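Local coordinates for choline binding protein PCPA (Streptococcus pneumoniae, PDB 4CP6), which is a choline-binding surface protein and vaccine antigen of the pneumococcus, built on leucine-rich repeats and probably held at the cell wall through choline, at residues F160-K165 with N185-E190; K116-I121 with F138-E143; S179-A184 with L205-T210; R134-S139 with S156-S161; K213-E218 with Y241-K246. All coordinates share one frame; numbering follows the deposited sequence. Where two conformers were deposited one is given.

Contact 1 of 5, residues F160-K165 with N185-E190; sequences FSQKLK and NLSNLE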
# COMPACT_ATOMS: atom_id res chain seq x y z
N PHE A 160 4.75 6.02 5.42
CA PHE A 160 4.56 6.72 6.69
C PHE A 160 5.19 8.11 6.71
O PHE A 160 5.41 8.67 7.80
CB PHE A 160 5.01 5.85 7.88
CG PHE A 160 3.86 5.27 8.66
CD1 PHE A 160 2.99 6.10 9.37
CD2 PHE A 160 3.66 3.91 8.73
CE1 PHE A 160 1.92 5.56 10.10
CE2 PHE A 160 2.58 3.37 9.44
CZ PHE A 160 1.74 4.20 10.14
N SER A 161 5.46 8.69 5.53
CA SER A 161 5.88 10.09 5.44
C SER A 161 4.58 10.92 5.48
O SER A 161 4.04 11.30 4.44
CB SER A 161 6.68 10.35 4.15
OG SER A 161 7.92 9.66 4.19
N GLN A 162 4.06 11.11 6.68
CA GLN A 162 2.73 11.66 6.88
C GLN A 162 2.56 13.11 6.48
O GLN A 162 1.41 13.50 6.26
CB GLN A 162 2.28 11.46 8.31
CG GLN A 162 1.98 10.00 8.57
CD GLN A 162 1.54 9.76 9.99
OE1 GLN A 162 2.10 10.30 10.96
NE2 GLN A 162 0.54 8.92 10.14
N LYS A 163 3.65 13.89 6.38
CA LYS A 163 3.54 15.29 6.00
C LYS A 163 3.88 15.51 4.52
O LYS A 163 3.84 16.64 4.05
CB LYS A 163 4.50 16.13 6.88
CG LYS A 163 4.10 16.18 8.39
CD LYS A 163 2.75 16.87 8.60
CE LYS A 163 2.26 16.81 10.04
NZ LYS A 163 0.81 17.14 10.13
N LEU A 164 4.21 14.43 3.79
CA LEU A 164 4.60 14.56 2.38
C LEU A 164 3.41 15.10 1.57
O LEU A 164 2.35 14.48 1.52
CB LEU A 164 5.10 13.21 1.85
CG LEU A 164 5.55 13.17 0.40
CD1 LEU A 164 6.76 14.12 0.13
CD2 LEU A 164 5.85 11.75 -0.01
N LYS A 165 3.58 16.31 1.00
CA LYS A 165 2.49 16.95 0.28
C LYS A 165 2.76 17.08 -1.22
O LYS A 165 1.81 17.21 -1.98
CB LYS A 165 2.06 18.30 0.91
CG LYS A 165 3.07 19.44 0.85
CD LYS A 165 2.36 20.78 1.10
CE LYS A 165 3.18 21.97 0.64
NZ LYS A 165 2.41 23.24 0.75
N ASN A 185 0.70 4.48 3.74
CA ASN A 185 0.55 5.21 5.02
C ASN A 185 0.77 6.69 4.91
O ASN A 185 1.31 7.31 5.86
CB ASN A 185 1.49 4.62 6.11
CG ASN A 185 1.26 3.14 6.29
OD1 ASN A 185 0.26 2.74 6.88
ND2 ASN A 185 2.17 2.32 5.73
N LEU A 186 0.37 7.29 3.77
CA LEU A 186 0.51 8.72 3.60
C LEU A 186 -0.76 9.45 4.00
O LEU A 186 -1.85 8.91 3.86
CB LEU A 186 0.89 9.09 2.18
CG LEU A 186 2.15 8.41 1.61
CD1 LEU A 186 2.42 8.83 0.14
CD2 LEU A 186 3.40 8.63 2.47
N SER A 187 -0.64 10.72 4.43
CA SER A 187 -1.79 11.45 4.95
C SER A 187 -1.99 12.81 4.31
O SER A 187 -3.05 13.41 4.53
CB SER A 187 -1.62 11.68 6.46
OG SER A 187 -1.46 10.47 7.17
N ASN A 188 -1.00 13.33 3.56
CA ASN A 188 -1.09 14.68 3.02
C ASN A 188 -0.76 14.79 1.55
O ASN A 188 -0.60 15.91 1.04
CB ASN A 188 -0.20 15.63 3.84
CG ASN A 188 -0.86 16.01 5.13
OD1 ASN A 188 -0.55 15.48 6.20
ND2 ASN A 188 -1.91 16.81 5.05
N LEU A 189 -0.65 13.64 0.84
CA LEU A 189 -0.31 13.65 -0.58
C LEU A 189 -1.60 13.56 -1.41
O LEU A 189 -2.26 12.53 -1.43
CB LEU A 189 0.59 12.45 -0.93
CG LEU A 189 1.13 12.45 -2.39
CD1 LEU A 189 2.08 13.63 -2.67
CD2 LEU A 189 1.80 11.13 -2.71
N GLU A 190 -1.97 14.65 -2.07
CA GLU A 190 -3.25 14.66 -2.77
C GLU A 190 -3.19 14.21 -4.22
O GLU A 190 -4.22 13.86 -4.80
CB GLU A 190 -3.90 16.05 -2.69
CG GLU A 190 -4.13 16.48 -1.25
CD GLU A 190 -5.03 17.69 -1.04
OE1 GLU A 190 -4.68 18.78 -1.54
OE2 GLU A 190 -6.05 17.55 -0.33
O HOH W 1 1.69 12.32 3.08
O HOH W 2 -0.42 7.27 8.09
O HOH W 3 -0.87 17.33 -1.88
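Phe-160 and Asn-185 stack where two successive coils of the leucine-rich-repeat solenoid run alongside each other: 160-165 and 185-190 are the loops leading into strands 166-169 and 191-194. The stacking is flat. The amide plane of Asn-185 lies 6° from the Phe-160 ring plane, and CB of Asn-185 sits 3.5 Å from the ring centroid, over one face. With CG of Asn-185 anti to its own carbonyl carbon (chi1 -55°), the amide extends across the CD2-CE2 side of that ring, and Ser-159 OG holds its ND2.

Two C-H...O contacts join the backbones. Phe-160 CA approaches Asn-185 O at 3.4 Å, and Lys-165 CA approaches Asn-188 O at 3.3 Å.

Waters bridge the two segments. One molecule accepts from Asn-188 N and donates to both Ser-161 O and Leu-164 O, the latter at 2.7 Å, so it joins the two ends of the type I turn 161-164 to the next coil. A second accepts a hydrogen bond from Gln-162 NE2 and donates one to Asn-185 O.

Leucine methyls pack against backbone carbonyl oxygens: CD2 of Leu-186 touches Ser-161 O at 3.4 Å, and CD1 of Leu-189 lies 3.7 Å from Lys-165 O.

Contact 2 of 5, residues K116-I121 with F138-E143; sequences KAKTII and FSELEE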
# COMPACT_ATOMS: atom_id res chain seq x y z
N LYS A 116 14.12 14.21 9.73
CA LYS A 116 13.35 15.41 10.08
C LYS A 116 13.50 16.51 9.03
O LYS A 116 12.90 17.58 9.20
CB LYS A 116 13.81 15.93 11.44
CG LYS A 116 13.39 15.01 12.57
CD LYS A 116 13.83 15.60 13.89
CE LYS A 116 13.13 16.87 14.26
NZ LYS A 116 13.51 17.32 15.63
N ALA A 117 14.24 16.25 7.94
CA ALA A 117 14.38 17.25 6.88
C ALA A 117 13.00 17.45 6.19
O ALA A 117 12.31 16.47 5.84
CB ALA A 117 15.41 16.80 5.86
N LYS A 118 12.60 18.71 6.04
CA LYS A 118 11.32 19.02 5.40
C LYS A 118 11.46 18.92 3.89
O LYS A 118 10.47 18.69 3.18
CB LYS A 118 10.84 20.42 5.79
CG LYS A 118 10.77 20.67 7.30
CD LYS A 118 9.56 20.05 7.95
CE LYS A 118 9.65 20.02 9.46
NZ LYS A 118 10.39 18.83 9.95
N THR A 119 12.66 19.12 3.39
CA THR A 119 12.94 18.94 1.99
C THR A 119 14.29 18.31 1.76
O THR A 119 15.19 18.39 2.61
CB THR A 119 12.74 20.20 1.17
OG1 THR A 119 12.72 19.81 -0.23
CG2 THR A 119 13.79 21.27 1.47
N ILE A 120 14.41 17.64 0.62
CA ILE A 120 15.62 17.03 0.11
C ILE A 120 15.80 17.68 -1.22
O ILE A 120 14.88 17.63 -2.06
CB ILE A 120 15.47 15.49 -0.06
CG1 ILE A 120 15.20 14.79 1.27
CG2 ILE A 120 16.67 14.88 -0.79
CD1 ILE A 120 16.35 14.78 2.25
N ILE A 121 16.94 18.36 -1.40
CA ILE A 121 17.23 19.09 -2.61
C ILE A 121 18.31 18.38 -3.38
O ILE A 121 19.34 18.01 -2.81
CB ILE A 121 17.68 20.53 -2.24
CG1 ILE A 121 16.60 21.26 -1.39
CG2 ILE A 121 18.08 21.35 -3.50
CD1 ILE A 121 17.16 22.25 -0.43
N PHE A 138 8.81 6.85 7.53
CA PHE A 138 8.52 7.63 8.75
C PHE A 138 9.18 9.02 8.69
O PHE A 138 9.35 9.67 9.73
CB PHE A 138 8.95 6.85 10.02
CG PHE A 138 8.18 5.55 10.17
CD1 PHE A 138 6.92 5.54 10.77
CD2 PHE A 138 8.71 4.35 9.70
CE1 PHE A 138 6.22 4.34 10.91
CE2 PHE A 138 8.01 3.15 9.86
CZ PHE A 138 6.76 3.16 10.43
N SER A 139 9.52 9.51 7.49
CA SER A 139 10.17 10.81 7.41
C SER A 139 9.18 11.97 7.60
O SER A 139 7.95 11.80 7.48
CB SER A 139 10.90 10.97 6.09
OG SER A 139 10.00 11.37 5.06
N GLU A 140 9.75 13.16 7.86
CA GLU A 140 8.96 14.40 7.98
C GLU A 140 9.04 15.21 6.68
O GLU A 140 8.69 16.39 6.65
CB GLU A 140 9.49 15.24 9.15
CG GLU A 140 9.42 14.49 10.47
CD GLU A 140 9.67 15.31 11.71
OE1 GLU A 140 9.59 16.56 11.65
OE2 GLU A 140 9.93 14.69 12.77
N LEU A 141 9.46 14.56 5.58
CA LEU A 141 9.57 15.19 4.28
C LEU A 141 8.24 15.82 3.86
O LEU A 141 7.20 15.18 3.99
CB LEU A 141 9.93 14.09 3.27
CG LEU A 141 10.40 14.44 1.88
CD1 LEU A 141 11.66 15.34 1.94
CD2 LEU A 141 10.77 13.14 1.15
N GLU A 142 8.29 17.04 3.37
CA GLU A 142 7.08 17.70 2.89
C GLU A 142 7.06 17.79 1.40
O GLU A 142 5.98 17.76 0.83
CB GLU A 142 6.91 19.09 3.53
CG GLU A 142 6.75 18.93 5.03
CD GLU A 142 6.53 20.22 5.79
OE1 GLU A 142 6.63 21.31 5.19
OE2 GLU A 142 6.27 20.13 7.01
N GLU A 143 8.22 17.96 0.77
CA GLU A 143 8.33 18.12 -0.67
C GLU A 143 9.61 17.51 -1.18
O GLU A 143 10.67 17.69 -0.57
CB GLU A 143 8.38 19.63 -1.04
CG GLU A 143 7.05 20.36 -0.92
CD GLU A 143 6.98 21.73 -1.58
OE1 GLU A 143 8.02 22.20 -2.10
OE2 GLU A 143 5.88 22.32 -1.58
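Lys-116 lays its aliphatic chain beside Glu-140, both side chains pointing the same way, with CG of Lys-116 3.5 Å from OE2 of Glu-140; the two charged ends themselves stay apart. At Ala-117 the backbone carbonyl takes over, its O lying 3.4 Å from CA of Leu-141 in a C-H contact.

Lys-118 carries most of the polar contact. Its chain bends at chi2 and again at chi4 (-85°), which turns NZ back to Lys-116 O and onto Glu-140 OE1 at 2.9 Å, a salt bridge made on the anti side of that oxygen and 25° out of the carboxylate plane. On the way, CD of Lys-118 passes 3.4 Å from OE2 of Glu-142. The carbonyl O of Lys-118 receives Glu-142 N at 2.7 Å, nearly straight at 167°, and more weakly Glu-143 N.

Thr-119 donates through OG1 to Glu-143 O from above the carbonyl plane. Ile-120 then turns inward, where CG1 meets CD1 of Leu-141 at 3.6 Å on the buried side of the leucine-rich-repeat solenoid, beside Phe-136.

Lys-118 and Glu-140 form the salt bridge; Lys-116 with Glu-140 and Lys-118 with Glu-142 are merely nearby opposite charges, which would probably attract across this partly exposed side.

Contact 3 of 5, residues S179-A184 with L205-T210; sequences SHEAFA and LFRLTT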
# COMPACT_ATOMS: atom_id res chain seq x y z
N SER A 179 8.49 -0.03 -6.14
CA SER A 179 8.24 -1.24 -5.39
C SER A 179 7.04 -1.19 -4.41
O SER A 179 6.43 -0.15 -4.16
CB SER A 179 9.52 -1.64 -4.67
OG SER A 179 9.47 -2.97 -4.20
N HIS A 180 6.75 -2.35 -3.86
CA HIS A 180 5.69 -2.64 -2.89
C HIS A 180 5.61 -1.55 -1.83
O HIS A 180 6.62 -1.20 -1.20
CB HIS A 180 6.05 -3.99 -2.24
CG HIS A 180 5.11 -4.57 -1.20
ND1 HIS A 180 5.46 -4.63 0.14
CD2 HIS A 180 3.95 -5.22 -1.38
CE1 HIS A 180 4.47 -5.30 0.74
NE2 HIS A 180 3.55 -5.69 -0.14
N GLU A 181 4.40 -1.01 -1.60
CA GLU A 181 4.12 -0.06 -0.51
C GLU A 181 5.00 1.17 -0.50
O GLU A 181 5.09 1.83 0.54
CB GLU A 181 4.17 -0.77 0.86
CG GLU A 181 3.15 -1.91 0.92
CD GLU A 181 2.88 -2.55 2.26
OE1 GLU A 181 3.23 -1.92 3.28
OE2 GLU A 181 2.19 -3.59 2.29
N ALA A 182 5.55 1.57 -1.66
CA ALA A 182 6.43 2.75 -1.64
C ALA A 182 5.73 4.02 -1.18
O ALA A 182 6.39 4.90 -0.62
CB ALA A 182 7.06 2.97 -3.00
N PHE A 183 4.42 4.12 -1.45
CA PHE A 183 3.64 5.32 -1.13
C PHE A 183 2.52 4.98 -0.17
O PHE A 183 1.41 5.54 -0.27
CB PHE A 183 3.07 5.94 -2.43
CG PHE A 183 4.11 6.25 -3.49
CD1 PHE A 183 5.28 6.93 -3.17
CD2 PHE A 183 3.91 5.86 -4.81
CE1 PHE A 183 6.26 7.17 -4.15
CE2 PHE A 183 4.87 6.15 -5.79
CZ PHE A 183 6.04 6.79 -5.45
N ALA A 184 2.82 4.08 0.78
CA ALA A 184 1.85 3.61 1.77
C ALA A 184 1.82 4.52 3.01
O ALA A 184 2.79 5.24 3.30
CB ALA A 184 2.22 2.20 2.18
N LEU A 205 0.72 -0.40 -3.36
CA LEU A 205 1.53 0.80 -3.50
C LEU A 205 1.10 1.93 -2.60
O LEU A 205 1.95 2.69 -2.14
CB LEU A 205 1.51 1.24 -4.97
CG LEU A 205 2.40 2.37 -5.37
CD1 LEU A 205 3.87 2.10 -5.03
CD2 LEU A 205 2.30 2.62 -6.88
N PHE A 206 -0.22 2.04 -2.40
CA PHE A 206 -0.81 3.12 -1.62
C PHE A 206 -1.48 2.59 -0.34
O PHE A 206 -2.38 3.24 0.18
CB PHE A 206 -1.83 3.85 -2.50
CG PHE A 206 -1.21 4.37 -3.77
CD1 PHE A 206 -0.37 5.48 -3.75
CD2 PHE A 206 -1.50 3.79 -5.00
CE1 PHE A 206 0.21 5.96 -4.93
CE2 PHE A 206 -0.93 4.28 -6.19
CZ PHE A 206 -0.10 5.38 -6.14
N ARG A 207 -1.05 1.43 0.16
CA ARG A 207 -1.70 0.81 1.31
C ARG A 207 -1.91 1.79 2.45
O ARG A 207 -0.96 2.41 2.89
CB ARG A 207 -0.88 -0.39 1.78
CG ARG A 207 -1.47 -1.08 3.03
CD ARG A 207 -0.64 -2.29 3.48
NE ARG A 207 -1.17 -2.82 4.74
CZ ARG A 207 -0.89 -2.37 5.96
NH1 ARG A 207 -0.05 -1.36 6.12
NH2 ARG A 207 -1.47 -2.90 7.03
N LEU A 208 -3.15 1.91 2.96
CA LEU A 208 -3.52 2.76 4.11
C LEU A 208 -3.32 4.25 3.88
O LEU A 208 -3.54 5.04 4.80
CB LEU A 208 -2.80 2.30 5.39
CG LEU A 208 -3.05 0.87 5.93
CD1 LEU A 208 -2.58 0.75 7.38
CD2 LEU A 208 -4.48 0.44 5.87
N THR A 209 -3.01 4.66 2.64
CA THR A 209 -2.95 6.08 2.33
C THR A 209 -4.38 6.68 2.30
O THR A 209 -5.31 6.02 1.84
CB THR A 209 -2.15 6.28 1.05
OG1 THR A 209 -0.80 6.02 1.42
CG2 THR A 209 -2.25 7.72 0.50
N THR A 210 -4.53 7.91 2.82
CA THR A 210 -5.85 8.49 3.03
C THR A 210 -6.06 9.82 2.33
O THR A 210 -7.10 10.45 2.54
CB THR A 210 -6.05 8.70 4.54
OG1 THR A 210 -4.98 9.51 5.05
CG2 THR A 210 -6.13 7.39 5.32
O HOH W 4 2.31 -0.53 5.25
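The Phe-183 and Phe-206 rings lie side by side, near parallel (26°) but displaced, centroids 6.0 Å apart, with little of one ring over the other; CD2 of Phe-183 comes 3.7 Å from CE1 of Phe-206. Over one face of Phe-183 sits Ala-182 CB, and over one face of Phe-206 sits Leu-205 CG. CD1 of Leu-205 reaches CD2 of Phe-183 at 3.8 Å and approaches that ring obliquely.

Leu-208 CG lies over one face of the Arg-207 guanidinium, toward its rim. The Glu-181 carboxylate plane is 12° from the guanidinium plane, but OE2 sits off that plane, where no N-H points at it, so the opposite charges are near each other short of a salt bridge. A water donates to Glu-181 OE1 and accepts only weakly from Arg-207 NH1, while NE of Arg-207 bonds to Tyr-263 OH.

Phe-183 N donates to Leu-205 O at 2.9 Å. Thr-209 OG1 donates to Phe-183 O at 2.8 Å, in the carbonyl plane on a lone pair, and also accepts from Leu-186 N.

Both loops are turns of the leucine-rich-repeat solenoid, following strands 177-178 and 200-201; the two phenylalanines pack inward on Leu-192 of strand 191-194.

Contact 4 of 5, residues R134-S139 with S156-S161; sequences RAFDFS and SAFSFS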
# COMPACT_ATOMS: atom_id res chain seq x y z
N ARG A 134 12.82 1.48 2.19
CA ARG A 134 12.62 2.28 3.41
C ARG A 134 13.59 3.45 3.55
O ARG A 134 13.87 3.90 4.68
CB ARG A 134 12.62 1.37 4.67
CG ARG A 134 11.44 0.42 4.64
CD ARG A 134 11.33 -0.45 5.89
NE ARG A 134 10.09 -1.25 5.87
CZ ARG A 134 8.90 -0.80 6.27
NH1 ARG A 134 8.77 0.44 6.77
NH2 ARG A 134 7.82 -1.58 6.19
N ALA A 135 14.10 3.97 2.42
CA ALA A 135 15.06 5.07 2.54
C ALA A 135 14.51 6.28 3.29
O ALA A 135 15.28 6.94 4.01
CB ALA A 135 15.55 5.48 1.18
N PHE A 136 13.22 6.57 3.15
CA PHE A 136 12.59 7.73 3.77
C PHE A 136 11.37 7.30 4.55
O PHE A 136 10.45 8.11 4.72
CB PHE A 136 12.19 8.76 2.69
CG PHE A 136 13.35 9.36 1.94
CD1 PHE A 136 14.01 10.48 2.43
CD2 PHE A 136 13.83 8.77 0.77
CE1 PHE A 136 15.08 11.04 1.73
CE2 PHE A 136 14.91 9.33 0.08
CZ PHE A 136 15.54 10.45 0.59
N ASP A 137 11.35 6.06 5.11
CA ASP A 137 10.15 5.70 5.84
C ASP A 137 10.04 6.51 7.14
O ASP A 137 11.05 6.86 7.76
CB ASP A 137 10.00 4.19 6.06
CG ASP A 137 10.98 3.54 7.00
OD1 ASP A 137 12.07 4.10 7.21
OD2 ASP A 137 10.65 2.45 7.54
N PHE A 138 8.81 6.85 7.53
CA PHE A 138 8.52 7.63 8.75
C PHE A 138 9.18 9.02 8.69
O PHE A 138 9.35 9.67 9.73
CB PHE A 138 8.95 6.85 10.02
CG PHE A 138 8.18 5.55 10.17
CD1 PHE A 138 6.92 5.54 10.77
CD2 PHE A 138 8.71 4.35 9.70
CE1 PHE A 138 6.22 4.34 10.91
CE2 PHE A 138 8.01 3.15 9.86
CZ PHE A 138 6.76 3.16 10.43
N SER A 139 9.52 9.51 7.49
CA SER A 139 10.17 10.81 7.41
C SER A 139 9.18 11.97 7.60
O SER A 139 7.95 11.80 7.48
CB SER A 139 10.90 10.97 6.09
OG SER A 139 10.00 11.37 5.06
N SER A 156 8.54 0.24 0.37
CA SER A 156 8.20 1.12 1.48
C SER A 156 9.10 2.36 1.53
O SER A 156 9.29 2.94 2.62
CB SER A 156 8.25 0.34 2.80
OG SER A 156 7.21 -0.63 2.79
N ALA A 157 9.63 2.80 0.37
CA ALA A 157 10.60 3.91 0.41
C ALA A 157 10.11 5.17 1.07
O ALA A 157 10.90 5.82 1.76
CB ALA A 157 11.11 4.23 -0.99
N PHE A 158 8.84 5.56 0.90
CA PHE A 158 8.33 6.78 1.52
C PHE A 158 7.22 6.48 2.50
O PHE A 158 6.56 7.41 2.97
CB PHE A 158 7.82 7.79 0.44
CG PHE A 158 8.92 8.28 -0.46
CD1 PHE A 158 9.72 9.36 -0.07
CD2 PHE A 158 9.23 7.63 -1.65
CE1 PHE A 158 10.77 9.80 -0.88
CE2 PHE A 158 10.30 8.06 -2.45
CZ PHE A 158 11.07 9.13 -2.05
N SER A 159 7.02 5.21 2.83
CA SER A 159 5.93 4.79 3.70
C SER A 159 5.93 5.58 4.99
O SER A 159 6.99 5.76 5.62
CB SER A 159 6.04 3.30 3.99
OG SER A 159 4.97 2.85 4.81
N PHE A 160 4.75 6.02 5.42
CA PHE A 160 4.56 6.72 6.69
C PHE A 160 5.19 8.11 6.71
O PHE A 160 5.41 8.67 7.80
CB PHE A 160 5.01 5.85 7.88
CG PHE A 160 3.86 5.27 8.66
CD1 PHE A 160 2.99 6.10 9.37
CD2 PHE A 160 3.66 3.91 8.73
CE1 PHE A 160 1.92 5.56 10.10
CE2 PHE A 160 2.58 3.37 9.44
CZ PHE A 160 1.74 4.20 10.14
N SER A 161 5.46 8.69 5.53
CA SER A 161 5.88 10.09 5.44
C SER A 161 4.58 10.92 5.48
O SER A 161 4.04 11.30 4.44
CB SER A 161 6.68 10.35 4.15
OG SER A 161 7.92 9.66 4.19
O HOH W 5 5.95 1.40 6.93
O HOH W 6 5.73 11.63 9.24
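Phe-136 and Phe-158 share both side-chain torsions at equivalent positions, CG anti to the carbonyl carbon (chi1 near -65° in both), which leaves the rings side by side with planes only 3° apart. They are slid along each other, CD2 of Phe-136 meeting CE1 of Phe-158 at 3.6 Å. Phe-138 has nearly the same first torsion, whereas Phe-160 is twisted to chi1 -105°; this second pair is also near parallel and displaced, with CB of Phe-160 over one face of the Phe-138 ring and CE1 of Phe-138 3.4 Å from CG of Phe-160.

Equivalent positions of consecutive coils meet here, as expected of a leucine-rich-repeat solenoid: Phe-136 and Phe-158 continue a ladder that includes Phe-112 and Phe-183, while Phe-138 and Phe-160 form a separate pair at the outer side.

Backbone bonds run between the coils beside the rings. Phe-136 N donates to Ala-157 O at 2.8 Å, and Phe-138 N donates to Ser-159 O at 2.9 Å.

The serines form a hydrogen-bond chain: Ser-139 OG donates to Ser-161 OG at 2.8 Å, which donates to Phe-158 O from above its carbonyl plane; Ser-161 N reaches that carbonyl from the same face.

Ser-156 CB lies over the centre of the Arg-134 guanidinium, 3.7 Å above its plane. That group is kept in place at its edge by Asp-137, whose OD2 accepts from Arg-134 NH1 at 2.9 Å, while OD1 of Asp-137 bonds to His-113.

Contact 5 of 5, residues K213-E218 with Y241-K246; sequences KHVDVE and YYPSQK
Pro-243 makes the closest approach to the 213-218 segment, and it does so through carbon: its CB is 3.5 Å from Lys-213 O, and its CG is 3.8 Å from His-214 CA. Apolar side chains meet at Val-215. CG2 of Val-215, anti to the carbonyl carbon, points at the edge of the Tyr-241 ring near its plane, 4.1 Å from CD2, with the two side chains crossing at about a right angle; the same methyl lies 4.4 Å from CG of Pro-243.

Strand 214-217 pairs in parallel with strand 191-194 of the preceding coil of the leucine-rich-repeat solenoid, and 241-246 is the stretch leaving strand 238-241. The Tyr-241 ring also stacks with Phe-206.

Aliphatic contact continues at the exposed end, where CG of Lys-213 rests 3.8 Å from CB of Gln-245. No hydrogen bond joins the two segments; within 241-246, Lys-246 N bonds to Pro-243 O, closing a type I turn, and Ser-244 N reaches Tyr-241 OH weakly at 3.3 Å.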
# COMPACT_ATOMS: atom_id res chain seq x y z
N LYS A 213 -6.44 12.23 -4.23
CA LYS A 213 -7.67 12.53 -4.98
C LYS A 213 -7.57 11.98 -6.40
O LYS A 213 -8.59 11.63 -7.00
CB LYS A 213 -7.87 14.05 -5.03
CG LYS A 213 -8.20 14.65 -3.67
CD LYS A 213 -8.31 16.18 -3.73
CE LYS A 213 -8.64 16.72 -2.36
NZ LYS A 213 -8.76 18.21 -2.36
N HIS A 214 -6.35 11.91 -6.93
CA HIS A 214 -6.16 11.41 -8.29
C HIS A 214 -4.72 10.98 -8.49
O HIS A 214 -3.78 11.55 -7.93
CB HIS A 214 -6.63 12.42 -9.39
CG HIS A 214 -5.96 13.75 -9.39
ND1 HIS A 214 -6.42 14.80 -8.59
CD2 HIS A 214 -4.92 14.20 -10.13
CE1 HIS A 214 -5.62 15.83 -8.84
NE2 HIS A 214 -4.70 15.52 -9.76
N VAL A 215 -4.57 9.89 -9.23
CA VAL A 215 -3.26 9.37 -9.64
C VAL A 215 -3.27 9.52 -11.17
O VAL A 215 -4.11 8.92 -11.83
CB VAL A 215 -3.00 7.91 -9.20
CG1 VAL A 215 -1.66 7.42 -9.76
CG2 VAL A 215 -3.05 7.78 -7.67
N ASP A 216 -2.39 10.36 -11.69
CA ASP A 216 -2.27 10.61 -13.14
C ASP A 216 -1.15 9.76 -13.74
O ASP A 216 -0.27 9.30 -13.02
CB ASP A 216 -1.98 12.11 -13.40
CG ASP A 216 -3.05 13.08 -12.94
OD1 ASP A 216 -4.09 12.63 -12.44
OD2 ASP A 216 -2.84 14.31 -13.09
N VAL A 217 -1.21 9.55 -15.06
CA VAL A 217 -0.21 8.77 -15.77
C VAL A 217 0.21 9.60 -16.97
O VAL A 217 -0.66 10.02 -17.77
CB VAL A 217 -0.76 7.40 -16.22
CG1 VAL A 217 0.24 6.69 -17.11
CG2 VAL A 217 -1.11 6.53 -15.02
N GLU A 218 1.50 9.89 -17.09
CA GLU A 218 2.01 10.70 -18.18
C GLU A 218 1.63 10.08 -19.52
O GLU A 218 1.64 8.86 -19.68
CB GLU A 218 3.53 10.82 -18.09
CG GLU A 218 4.13 11.83 -19.04
CD GLU A 218 5.61 12.09 -18.89
OE1 GLU A 218 6.27 11.33 -18.17
OE2 GLU A 218 6.13 13.08 -19.47
N TYR A 241 -5.69 1.08 -8.41
CA TYR A 241 -5.97 1.94 -7.27
C TYR A 241 -7.01 2.97 -7.56
O TYR A 241 -6.87 3.74 -8.52
CB TYR A 241 -4.68 2.61 -6.74
CG TYR A 241 -4.94 3.38 -5.46
CD1 TYR A 241 -5.42 2.74 -4.32
CD2 TYR A 241 -4.75 4.76 -5.41
CE1 TYR A 241 -5.70 3.45 -3.16
CE2 TYR A 241 -4.98 5.48 -4.24
CZ TYR A 241 -5.47 4.83 -3.12
OH TYR A 241 -5.77 5.54 -1.98
N TYR A 242 -8.06 3.02 -6.70
CA TYR A 242 -9.11 4.02 -6.77
C TYR A 242 -8.79 5.00 -5.64
O TYR A 242 -8.84 4.63 -4.45
CB TYR A 242 -10.44 3.34 -6.53
CG TYR A 242 -11.62 4.27 -6.77
CD1 TYR A 242 -12.05 5.15 -5.79
CD2 TYR A 242 -12.35 4.21 -7.96
CE1 TYR A 242 -13.15 5.98 -5.99
CE2 TYR A 242 -13.46 5.02 -8.16
CZ TYR A 242 -13.85 5.91 -7.19
OH TYR A 242 -14.97 6.68 -7.38
N PRO A 243 -8.43 6.27 -5.95
CA PRO A 243 -8.02 7.19 -4.87
C PRO A 243 -9.04 7.33 -3.76
O PRO A 243 -10.21 7.52 -4.06
CB PRO A 243 -7.76 8.51 -5.60
CG PRO A 243 -7.35 8.05 -6.99
CD PRO A 243 -8.26 6.87 -7.28
N SER A 244 -8.59 7.25 -2.49
CA SER A 244 -9.52 7.27 -1.37
C SER A 244 -10.34 8.54 -1.32
O SER A 244 -11.46 8.52 -0.78
CB SER A 244 -8.80 7.05 -0.04
OG SER A 244 -7.98 8.15 0.33
N GLN A 245 -9.77 9.66 -1.84
CA GLN A 245 -10.46 10.96 -1.73
C GLN A 245 -11.13 11.39 -3.02
O GLN A 245 -11.62 12.53 -3.10
CB GLN A 245 -9.54 12.07 -1.17
CG GLN A 245 -8.83 11.69 0.12
CD GLN A 245 -9.76 11.13 1.16
OE1 GLN A 245 -9.83 9.90 1.38
NE2 GLN A 245 -10.49 12.01 1.82
N LYS A 246 -11.22 10.51 -4.01
CA LYS A 246 -11.97 10.76 -5.26
C LYS A 246 -13.45 10.85 -4.82
O LYS A 246 -13.96 9.94 -4.17
CB LYS A 246 -11.70 9.64 -6.25
CG LYS A 246 -12.60 9.71 -7.47
CD LYS A 246 -12.16 8.74 -8.54
CE LYS A 246 -13.19 8.49 -9.62
NZ LYS A 246 -13.45 9.69 -10.44

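Contacts 3 and 4 are the buried ones, while contacts 1, 2 and 5 are partly buried. Contacts 4 and 1 meet in Phe-160 and Ser-161, and contacts 2 and 4 in Phe-138 and Ser-139, so contacts 1, 2 and 4 follow the same neighbouring coils. Contacts 3 and 4 belong to the turns after the short strands 130-131, 152-153, 177-178 and 200-201, and combine direct backbone bonds with phenylalanine rows. Contact 1, in loops before strands 166-169 and 191-194, combines a ring-amide stack with bridging waters; contact 2 reaches onto strand 119-122 and uses lysine-glutamate pairs. Contact 5, joined to contact 3 through Phe-206 and Tyr-241, has no hydrogen bond between its segments.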